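PDB 2OX7: YopX protein domain-containing protein from Enterococcus faecalis, which is of unknown function but belongs to the YopX family, its beta-rich chain occurring in an assembly of four copies. Local coordinates for residues 78-90 and 100-113. Sequence-based numbering, arbitrary orientation.
Sequences GVEIFEGDILVYD and SMHEIAYADGRFFW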
loop_
_atom_site.group_PDB
_atom_site.type_symbol
_atom_site.label_atom_id
_atom_site.label_comp_id
_atom_site.label_asym_id
_atom_site.label_seq_id
_atom_site.Cartn_x
_atom_site.Cartn_y
_atom_site.Cartn_z
ATOM N N GLY A 78 -23.073 5.567 1.600
ATOM C CA GLY A 78 -22.848 5.793 3.030
ATOM C C GLY A 78 -22.960 4.593 3.932
ATOM O O GLY A 78 -22.961 4.749 5.154
ATOM N N VAL A 79 -22.965 3.405 3.332
ATOM C CA VAL A 79 -23.030 2.129 4.060
ATOM C C VAL A 79 -21.636 1.729 4.540
ATOM O O VAL A 79 -20.673 1.773 3.763
ATOM C CB VAL A 79 -23.618 1.012 3.170
ATOM C CG1 VAL A 79 -23.577 -0.326 3.908
ATOM C CG2 VAL A 79 -25.073 1.352 2.765
ATOM N N GLU A 80 -21.530 1.319 5.808
ATOM C CA GLU A 80 -20.236 0.978 6.400
ATOM C C GLU A 80 -19.801 -0.333 5.767
ATOM O O GLU A 80 -20.596 -1.246 5.656
ATOM C CB GLU A 80 -20.368 0.812 7.919
ATOM C CG GLU A 80 -19.049 0.971 8.685
ATOM C CD GLU A 80 -19.210 1.366 10.181
ATOM O OE1 GLU A 80 -20.315 1.841 10.602
ATOM O OE2 GLU A 80 -18.223 1.195 10.945
ATOM N N ILE A 81 -18.550 -0.395 5.306
ATOM C CA ILE A 81 -18.002 -1.570 4.613
ATOM C C ILE A 81 -17.297 -2.451 5.649
ATOM O O ILE A 81 -16.403 -1.980 6.366
ATOM C CB ILE A 81 -16.981 -1.135 3.557
ATOM C CG1 ILE A 81 -17.691 -0.369 2.423
ATOM C CG2 ILE A 81 -16.248 -2.389 2.949
ATOM C CD1 ILE A 81 -16.660 0.424 1.560
ATOM N N PHE A 82 -17.703 -3.721 5.722
ATOM C CA PHE A 82 -17.102 -4.686 6.652
ATOM C C PHE A 82 -16.249 -5.719 5.912
ATOM O O PHE A 82 -16.481 -6.027 4.717
ATOM C CB PHE A 82 -18.232 -5.507 7.333
ATOM C CG PHE A 82 -18.938 -4.775 8.419
ATOM C CD1 PHE A 82 -18.707 -5.115 9.747
ATOM C CD2 PHE A 82 -19.836 -3.764 8.116
ATOM C CE1 PHE A 82 -19.388 -4.444 10.786
ATOM C CE2 PHE A 82 -20.523 -3.052 9.154
ATOM C CZ PHE A 82 -20.284 -3.388 10.492
ATOM N N GLU A 83 -15.363 -6.363 6.658
ATOM C CA GLU A 83 -14.738 -7.569 6.117
ATOM C C GLU A 83 -15.856 -8.511 5.641
ATOM O O GLU A 83 -16.918 -8.635 6.303
ATOM C CB GLU A 83 -13.977 -8.341 7.197
ATOM C CG GLU A 83 -12.902 -7.641 7.970
ATOM C CD GLU A 83 -12.332 -8.600 9.043
ATOM O OE1 GLU A 83 -12.818 -8.628 10.223
ATOM O OE2 GLU A 83 -11.424 -9.367 8.662
ATOM N N GLY A 84 -15.584 -9.234 4.557
ATOM C CA GLY A 84 -16.568 -10.190 3.993
ATOM C C GLY A 84 -17.560 -9.567 3.022
ATOM O O GLY A 84 -18.222 -10.289 2.253
ATOM N N ASP A 85 -17.675 -8.230 3.022
ATOM C CA ASP A 85 -18.520 -7.583 2.029
ATOM C C ASP A 85 -18.021 -7.788 0.622
ATOM O O ASP A 85 -16.821 -7.963 0.381
ATOM C CB ASP A 85 -18.663 -6.069 2.294
ATOM C CG ASP A 85 -19.706 -5.750 3.390
ATOM O OD1 ASP A 85 -20.593 -6.601 3.703
ATOM O OD2 ASP A 85 -19.691 -4.619 3.918
ATOM N N ILE A 86 -18.946 -7.684 -0.328
ATOM C CA ILE A 86 -18.623 -7.739 -1.769
ATOM C C ILE A 86 -19.022 -6.430 -2.427
ATOM O O ILE A 86 -20.191 -5.963 -2.274
ATOM C CB ILE A 86 -19.368 -8.963 -2.449
ATOM C CG1 ILE A 86 -18.874 -10.284 -1.832
ATOM C CG2 ILE A 86 -19.244 -8.855 -4.002
ATOM C CD1 ILE A 86 -19.839 -11.516 -2.079
ATOM N N LEU A 87 -18.052 -5.774 -3.086
ATOM C CA LEU A 87 -18.306 -4.447 -3.687
ATOM C C LEU A 87 -18.304 -4.544 -5.197
ATOM O O LEU A 87 -17.564 -5.365 -5.768
ATOM C CB LEU A 87 -17.227 -3.452 -3.272
ATOM C CG LEU A 87 -17.398 -2.803 -1.892
ATOM C CD1 LEU A 87 -17.438 -3.777 -0.729
ATOM C CD2 LEU A 87 -16.193 -1.888 -1.769
ATOM N N VAL A 88 -19.106 -3.707 -5.836
ATOM C CA VAL A 88 -19.068 -3.578 -7.287
ATOM C C VAL A 88 -18.888 -2.136 -7.681
ATOM O O VAL A 88 -19.375 -1.245 -6.980
ATOM C CB VAL A 88 -20.352 -4.107 -7.964
ATOM C CG1 VAL A 88 -20.377 -5.607 -7.844
ATOM C CG2 VAL A 88 -21.593 -3.415 -7.405
ATOM N N TYR A 89 -18.213 -1.910 -8.796
ATOM C CA TYR A 89 -18.108 -0.572 -9.374
ATOM C C TYR A 89 -19.429 -0.168 -10.043
ATOM O O TYR A 89 -19.975 -0.904 -10.900
ATOM C CB TYR A 89 -16.966 -0.558 -10.401
ATOM C CG TYR A 89 -16.677 0.824 -10.902
ATOM C CD1 TYR A 89 -16.152 1.792 -10.056
ATOM C CD2 TYR A 89 -16.900 1.155 -12.239
ATOM C CE1 TYR A 89 -15.899 3.069 -10.512
ATOM C CE2 TYR A 89 -16.647 2.423 -12.704
ATOM C CZ TYR A 89 -16.108 3.368 -11.844
ATOM O OH TYR A 89 -15.842 4.655 -12.305
ATOM N N ASP A 90 -19.946 0.994 -9.675
ATOM C CA ASP A 90 -21.328 1.343 -9.984
ATOM C C ASP A 90 -21.431 2.008 -11.374
ATOM O O ASP A 90 -21.967 3.102 -11.535
ATOM C CB ASP A 90 -21.931 2.171 -8.843
ATOM C CG ASP A 90 -23.412 2.470 -9.042
ATOM O OD1 ASP A 90 -24.111 1.589 -9.597
ATOM O OD2 ASP A 90 -23.872 3.573 -8.630
ATOM N N SER A 100 -17.876 -6.281 -12.326
ATOM C CA SER A 100 -16.897 -7.122 -11.614
ATOM C C SER A 100 -17.003 -6.889 -10.114
ATOM O O SER A 100 -17.246 -5.775 -9.671
ATOM C CB SER A 100 -15.476 -6.812 -12.057
ATOM O OG SER A 100 -15.236 -5.431 -11.829
HETATM N N MSE A 101 -16.801 -7.948 -9.350
HETATM C CA MSE A 101 -17.081 -7.917 -7.911
HETATM C C MSE A 101 -15.809 -8.191 -7.160
HETATM O O MSE A 101 -14.961 -8.949 -7.635
HETATM C CB MSE A 101 -18.122 -8.972 -7.571
HETATM C CG MSE A 101 -19.455 -8.614 -8.121
HETATM SE SE MSE A 101 -20.738 -10.016 -7.904
HETATM C CE MSE A 101 -22.096 -9.131 -8.924
ATOM N N HIS A 102 -15.662 -7.590 -5.981
ATOM C CA HIS A 102 -14.468 -7.820 -5.211
ATOM C C HIS A 102 -14.819 -7.910 -3.741
ATOM O O HIS A 102 -15.536 -7.078 -3.222
ATOM C CB HIS A 102 -13.487 -6.664 -5.420
ATOM C CG HIS A 102 -13.311 -6.316 -6.864
ATOM N ND1 HIS A 102 -12.387 -6.934 -7.662
ATOM C CD2 HIS A 102 -13.988 -5.459 -7.660
ATOM C CE1 HIS A 102 -12.480 -6.464 -8.891
ATOM N NE2 HIS A 102 -13.437 -5.557 -8.915
ATOM N N GLU A 103 -14.315 -8.942 -3.106
ATOM C CA GLU A 103 -14.502 -9.222 -1.691
ATOM C C GLU A 103 -13.537 -8.397 -0.822
ATOM O O GLU A 103 -12.350 -8.219 -1.168
ATOM C CB GLU A 103 -14.151 -10.698 -1.494
ATOM C CG GLU A 103 -14.276 -11.220 -0.110
ATOM C CD GLU A 103 -13.869 -12.709 -0.021
ATOM O OE1 GLU A 103 -13.624 -13.143 1.100
ATOM O OE2 GLU A 103 -13.755 -13.408 -1.072
ATOM N N ILE A 104 -14.014 -7.926 0.315
ATOM C CA ILE A 104 -13.155 -7.231 1.270
ATOM C C ILE A 104 -12.526 -8.222 2.217
ATOM O O ILE A 104 -13.219 -9.080 2.843
ATOM C CB ILE A 104 -13.950 -6.157 2.039
ATOM C CG1 ILE A 104 -14.624 -5.196 1.044
ATOM C CG2 ILE A 104 -13.058 -5.402 3.041
ATOM C CD1 ILE A 104 -13.647 -4.499 0.050
ATOM N N ALA A 105 -11.205 -8.112 2.363
ATOM C CA ALA A 105 -10.513 -8.952 3.349
ATOM C C ALA A 105 -9.510 -8.122 4.165
ATOM O O ALA A 105 -9.279 -6.943 3.846
ATOM C CB ALA A 105 -9.839 -10.106 2.617
ATOM N N TYR A 106 -8.959 -8.709 5.238
ATOM C CA TYR A 106 -7.853 -8.111 5.960
ATOM C C TYR A 106 -6.653 -9.047 5.882
ATOM O O TYR A 106 -6.806 -10.261 6.031
ATOM C CB TYR A 106 -8.197 -7.897 7.433
ATOM C CG TYR A 106 -7.078 -7.273 8.239
ATOM C CD1 TYR A 106 -7.018 -5.892 8.416
ATOM C CD2 TYR A 106 -6.063 -8.055 8.831
ATOM C CE1 TYR A 106 -6.005 -5.303 9.135
ATOM C CE2 TYR A 106 -5.046 -7.467 9.573
ATOM C CZ TYR A 106 -5.022 -6.100 9.719
ATOM O OH TYR A 106 -4.039 -5.481 10.430
ATOM N N ALA A 107 -5.462 -8.492 5.652
ATOM C CA ALA A 107 -4.251 -9.317 5.796
ATOM C C ALA A 107 -3.086 -8.419 6.032
ATOM O O ALA A 107 -2.958 -7.363 5.367
ATOM C CB ALA A 107 -4.009 -10.125 4.544
ATOM N N ASP A 108 -2.256 -8.813 7.002
ATOM C CA ASP A 108 -0.920 -8.247 7.133
ATOM C C ASP A 108 -0.927 -6.714 7.209
ATOM O O ASP A 108 -0.167 -6.047 6.500
ATOM C CB ASP A 108 -0.094 -8.740 5.934
ATOM C CG ASP A 108 1.411 -8.596 6.128
ATOM O OD1 ASP A 108 1.893 -8.600 7.290
ATOM O OD2 ASP A 108 2.087 -8.490 5.082
ATOM N N GLY A 109 -1.739 -6.176 8.109
ATOM C CA GLY A 109 -1.737 -4.729 8.349
ATOM C C GLY A 109 -2.791 -3.881 7.641
ATOM O O GLY A 109 -2.919 -2.698 7.969
ATOM N N ARG A 110 -3.516 -4.431 6.669
ATOM C CA ARG A 110 -4.502 -3.584 5.934
ATOM C C ARG A 110 -5.737 -4.361 5.518
ATOM O O ARG A 110 -5.684 -5.587 5.344
ATOM C CB ARG A 110 -3.858 -3.012 4.666
ATOM C CG ARG A 110 -3.549 -4.146 3.671
ATOM C CD ARG A 110 -2.675 -3.670 2.579
ATOM N NE ARG A 110 -2.864 -4.398 1.329
ATOM C CZ ARG A 110 -2.646 -5.695 1.107
ATOM N NH1 ARG A 110 -2.269 -6.535 2.086
ATOM N NH2 ARG A 110 -2.852 -6.149 -0.143
ATOM N N PHE A 111 -6.842 -3.628 5.352
ATOM C CA PHE A 111 -7.981 -4.107 4.642
ATOM C C PHE A 111 -7.746 -3.871 3.146
ATOM O O PHE A 111 -7.067 -2.909 2.723
ATOM C CB PHE A 111 -9.256 -3.348 5.077
ATOM C CG PHE A 111 -9.666 -3.593 6.514
ATOM C CD1 PHE A 111 -10.330 -4.774 6.875
ATOM C CD2 PHE A 111 -9.345 -2.692 7.500
ATOM C CE1 PHE A 111 -10.677 -4.996 8.190
ATOM C CE2 PHE A 111 -9.699 -2.895 8.828
ATOM C CZ PHE A 111 -10.358 -4.041 9.179
ATOM N N PHE A 112 -8.336 -4.723 2.329
ATOM C CA PHE A 112 -8.191 -4.569 0.893
ATOM C C PHE A 112 -9.312 -5.276 0.161
ATOM O O PHE A 112 -9.965 -6.154 0.728
ATOM C CB PHE A 112 -6.841 -5.092 0.445
ATOM C CG PHE A 112 -6.670 -6.532 0.676
ATOM C CD1 PHE A 112 -6.846 -7.407 -0.377
ATOM C CD2 PHE A 112 -6.287 -7.012 1.936
ATOM C CE1 PHE A 112 -6.685 -8.783 -0.186
ATOM C CE2 PHE A 112 -6.139 -8.378 2.144
ATOM C CZ PHE A 112 -6.357 -9.256 1.076
ATOM N N TRP A 113 -9.532 -4.862 -1.085
ATOM C CA TRP A 113 -10.472 -5.544 -1.977
ATOM C C TRP A 113 -9.700 -6.518 -2.837
ATOM O O TRP A 113 -8.686 -6.189 -3.469
ATOM C CB TRP A 113 -11.269 -4.563 -2.832
ATOM C CG TRP A 113 -10.570 -3.333 -3.269
ATOM C CD1 TRP A 113 -9.254 -3.175 -3.556
ATOM C CD2 TRP A 113 -11.210 -2.071 -3.538
ATOM N NE1 TRP A 113 -9.008 -1.865 -3.950
ATOM C CE2 TRP A 113 -10.189 -1.157 -3.920
ATOM C CE3 TRP A 113 -12.543 -1.611 -3.408
ATOM C CZ2 TRP A 113 -10.461 0.202 -4.269
ATOM C CZ3 TRP A 113 -12.822 -0.235 -3.737
ATOM C CH2 TRP A 113 -11.774 0.649 -4.157
HETATM O O HOH W 1 -10.705 -10.734 6.648
#
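I104 meets L87 where strands 85-89 and 101-107 pair as an antiparallel beta hairpin, the N-to-C directions of the short segments standing 143° apart. Followed outward, I104 begins with CB 3.7 Å from F82 O, the carbonyl that opens the turn. CG1, set anti to the carbonyl carbon (chi1 -55°), lies 3.6 Å from L87 CD1 and also touches I81 CG2, whose side chain crosses it at about a right angle. CG2, the other branch, packs against F82 O and E83 CA, while CD1 at the tip touches both methyls of L87. L87 CD2 in turn reaches the edge of the W113 indole, 4.0 Å from CE3. The backbone of I104 is held at both polar atoms by the opposing segment: I104 N bonds to D85 O and I104 O accepts G84 N at 2.9 Å, so the type II turn 82-85 is tied to the neighbouring strand. L87 and H102 form the hydrogen-bonded pair, the L87 N bond to H102 O being almost straight (175°). Within the turn, E83 CG comes 3.5 Å from F111 CE1 at the edge of the ring, and the extended chain carries OE2 to a water that donates to it and accepts from Y106 N. E83 OE1 is bound by Q69 N of strand 65-71, and Y106 OH bonds to T71 O of the second subunit. The chemistry thus divides: the hairpin closes on an apolar cluster of I81, L87, I104 and W113 with paired backbone amides, while the buried E83 carboxylate, gripped by an amide and a water, links its turn to two other strands.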